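Local coordinates for DNA protection during starvation protein (Halobacterium salinarum, PDB 1TJO), which probably protects DNA by oxidising ferrous iron with hydrogen peroxide and storing it as a ferric mineral inside a hollow shell of twelve subunits, at residues A[82-87]-A[145-150]. Sequence-based numbering, arbitrary orientation.
Sequences AERVQA and DHATAH. With FE (Fe (III) ion), chain F; MG (magnesium ion), chain Q; SO4 (sulfate ion), chain E.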
loop_
_atom_site.group_PDB
_atom_site.type_symbol
_atom_site.label_atom_id
_atom_site.label_comp_id
_atom_site.label_asym_id
_atom_site.label_seq_id
_atom_site.Cartn_x
_atom_site.Cartn_y
_atom_site.Cartn_z
ATOM N N ALA A 82 7.207 -30.145 -1.818
ATOM C CA ALA A 82 8.536 -30.464 -1.286
ATOM C C ALA A 82 8.605 -30.215 0.205
ATOM O O ALA A 82 9.197 -31.022 0.945
ATOM C CB ALA A 82 9.594 -29.636 -1.991
ATOM N N GLU A 83 8.042 -29.086 0.673
ATOM C CA GLU A 83 8.073 -28.832 2.113
ATOM C C GLU A 83 7.245 -29.868 2.901
ATOM O O GLU A 83 7.629 -30.223 4.009
ATOM C CB GLU A 83 7.645 -27.407 2.409
ATOM C CG GLU A 83 8.700 -26.475 1.787
ATOM C CD GLU A 83 8.537 -25.008 2.100
ATOM O OE1 GLU A 83 9.370 -24.168 1.641
ATOM O OE2 GLU A 83 7.590 -24.700 2.827
ATOM N N ARG A 84 6.162 -30.344 2.307
ATOM C CA ARG A 84 5.349 -31.397 2.953
ATOM C C ARG A 84 6.084 -32.731 2.992
ATOM O O ARG A 84 6.049 -33.425 4.010
ATOM C CB ARG A 84 3.972 -31.506 2.295
ATOM C CG ARG A 84 2.978 -32.308 3.093
ATOM C CD ARG A 84 2.663 -31.671 4.448
ATOM N NE ARG A 84 1.709 -32.486 5.170
ATOM C CZ ARG A 84 1.404 -32.309 6.455
ATOM N NH1 ARG A 84 1.938 -31.288 7.143
ATOM N NH2 ARG A 84 0.546 -33.157 7.044
ATOM N N VAL A 85 6.770 -33.105 1.911
ATOM C CA VAL A 85 7.628 -34.290 1.946
ATOM C C VAL A 85 8.607 -34.207 3.092
ATOM O O VAL A 85 8.724 -35.146 3.864
ATOM C CB VAL A 85 8.423 -34.448 0.671
ATOM C CG1 VAL A 85 9.521 -35.524 0.761
ATOM C CG2 VAL A 85 7.442 -34.825 -0.464
ATOM N N GLN A 86 9.272 -33.071 3.207
ATOM C CA GLN A 86 10.237 -32.878 4.278
ATOM C C GLN A 86 9.591 -32.904 5.680
ATOM O O GLN A 86 10.120 -33.564 6.565
ATOM C CB GLN A 86 11.011 -31.595 4.035
ATOM C CG GLN A 86 12.399 -31.637 4.526
ATOM C CD GLN A 86 12.402 -31.371 5.965
ATOM O OE1 GLN A 86 13.220 -31.888 6.735
ATOM N NE2 GLN A 86 11.446 -30.601 6.376
ATOM N N ALA A 87 8.413 -32.307 5.829
ATOM C CA ALA A 87 7.706 -32.281 7.100
ATOM C C ALA A 87 7.320 -33.667 7.554
ATOM O O ALA A 87 7.306 -33.924 8.762
ATOM C CB ALA A 87 6.503 -31.401 7.071
ATOM N N ASP A 145 -4.603 -37.986 6.906
ATOM C CA ASP A 145 -3.678 -36.851 6.779
ATOM C C ASP A 145 -4.436 -35.735 6.078
ATOM O O ASP A 145 -4.233 -35.427 4.877
ATOM C CB ASP A 145 -2.410 -37.237 6.027
ATOM C CG ASP A 145 -1.386 -36.116 6.020
ATOM O OD1 ASP A 145 -0.286 -36.348 5.474
ATOM O OD2 ASP A 145 -1.644 -34.978 6.538
ATOM N N HIS A 146 -5.286 -35.096 6.867
ATOM C CA HIS A 146 -6.209 -34.078 6.380
ATOM C C HIS A 146 -5.507 -32.817 5.964
ATOM O O HIS A 146 -5.973 -32.128 5.061
ATOM C CB HIS A 146 -7.250 -33.768 7.455
ATOM C CG HIS A 146 -8.071 -34.957 7.809
ATOM N ND1 HIS A 146 -9.011 -35.480 6.950
ATOM C CD2 HIS A 146 -8.033 -35.778 8.884
ATOM C CE1 HIS A 146 -9.544 -36.557 7.499
ATOM N NE2 HIS A 146 -8.965 -36.764 8.671
ATOM N N ALA A 147 -4.399 -32.497 6.603
ATOM C CA ALA A 147 -3.633 -31.323 6.173
ATOM C C ALA A 147 -3.011 -31.526 4.767
ATOM O O ALA A 147 -3.081 -30.653 3.914
ATOM C CB ALA A 147 -2.572 -30.961 7.168
ATOM N N THR A 148 -2.432 -32.684 4.515
ATOM C CA THR A 148 -1.944 -32.969 3.171
ATOM C C THR A 148 -3.072 -32.940 2.159
ATOM O O THR A 148 -2.909 -32.400 1.101
ATOM C CB THR A 148 -1.267 -34.306 3.100
ATOM O OG1 THR A 148 -0.079 -34.277 3.896
ATOM C CG2 THR A 148 -0.805 -34.612 1.705
ATOM N N ALA A 149 -4.217 -33.537 2.479
ATOM C CA ALA A 149 -5.350 -33.541 1.564
ATOM C C ALA A 149 -5.804 -32.153 1.232
ATOM O O ALA A 149 -6.054 -31.836 0.056
ATOM C CB ALA A 149 -6.515 -34.291 2.161
ATOM N N HIS A 150 -5.880 -31.319 2.276
ATOM C CA HIS A 150 -6.279 -29.897 2.141
ATOM C C HIS A 150 -5.275 -29.148 1.221
ATOM O O HIS A 150 -5.656 -28.463 0.287
ATOM C CB HIS A 150 -6.309 -29.228 3.496
ATOM C CG HIS A 150 -6.621 -27.767 3.435
ATOM N ND1 HIS A 150 -7.861 -27.303 3.083
ATOM C CD2 HIS A 150 -5.868 -26.678 3.719
ATOM C CE1 HIS A 150 -7.847 -25.985 3.094
ATOM N NE2 HIS A 150 -6.652 -25.576 3.488
HETATM FE FE FE F . 9.482 -22.633 0.524
HETATM MG MG MG Q . 13.069 -32.424 9.086
HETATM S S SO4 E . -10.892 -28.301 2.011
HETATM O O1 SO4 E . -11.240 -28.725 0.663
HETATM O O2 SO4 E . -9.844 -29.164 2.571
HETATM O O3 SO4 E . -10.328 -26.913 1.892
HETATM O O4 SO4 E . -12.103 -28.276 2.821
HETATM O O HOH W 1 10.963 -32.557 9.142
HETATM O O HOH W 2 9.679 -20.921 -0.909
HETATM O O HOH W 3 8.757 -21.366 1.807
HETATM O O HOH W 4 13.686 -34.436 8.677
HETATM O O HOH W 5 13.062 -32.914 11.118
#
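A chi1 of -166° swings the Arg-84 chain beside its own carbonyl carbon, and a bend at chi2 turns the guanidinium toward the start of helix 146-169, where Asp-145 and Thr-148 receive it. Arg-84 NE donates to Thr-148 OG1 over 2.8 Å in a nearly straight bond (162°) that lies close to the guanidinium plane. Arg-84 NH2 reaches Asp-145 OD2 at 2.9 Å, a salt bridge on the syn lone pair of that oxygen, although the two planar groups are turned 46° against each other. The methyl CB of Ala-147 lies over one guanidinium face, 3.8 Å from Arg-84 NH2; a side chain this small probably lets the arginine end pass close to the helix.

Asp-145 suits its place as the N-cap: its OD2 also accepts from Thr-148 N (3.2 Å), met from above the carboxylate plane. Thr-148 OG1 donates a hydrogen bond to Asp-145 OD1 at 2.6 Å, which leaves the hydroxyl oxygen turned to accept from Arg-84. The carboxylate that Arg-84 meets is thus also held by the two bonds from Thr-148, and the arginine's charge is shared with Glu-160 of a second subunit, which forms another salt bridge to NH2. A leucine in place of Arg-84 would probably leave Asp-145 and that Glu-160 without their shared cation inside a buried interface.

On the same turn of helix 60-87, Glu-83 binds the iron that His-52 of a third subunit also ligates. The contact joins the end of helix 60-87 to the beginning of helix 146-169 in the ferritin-like four-helix bundle, with Leu-34 of helix 24-54 against Arg-84 and Ala-140 of helix 115-142 against Thr-148.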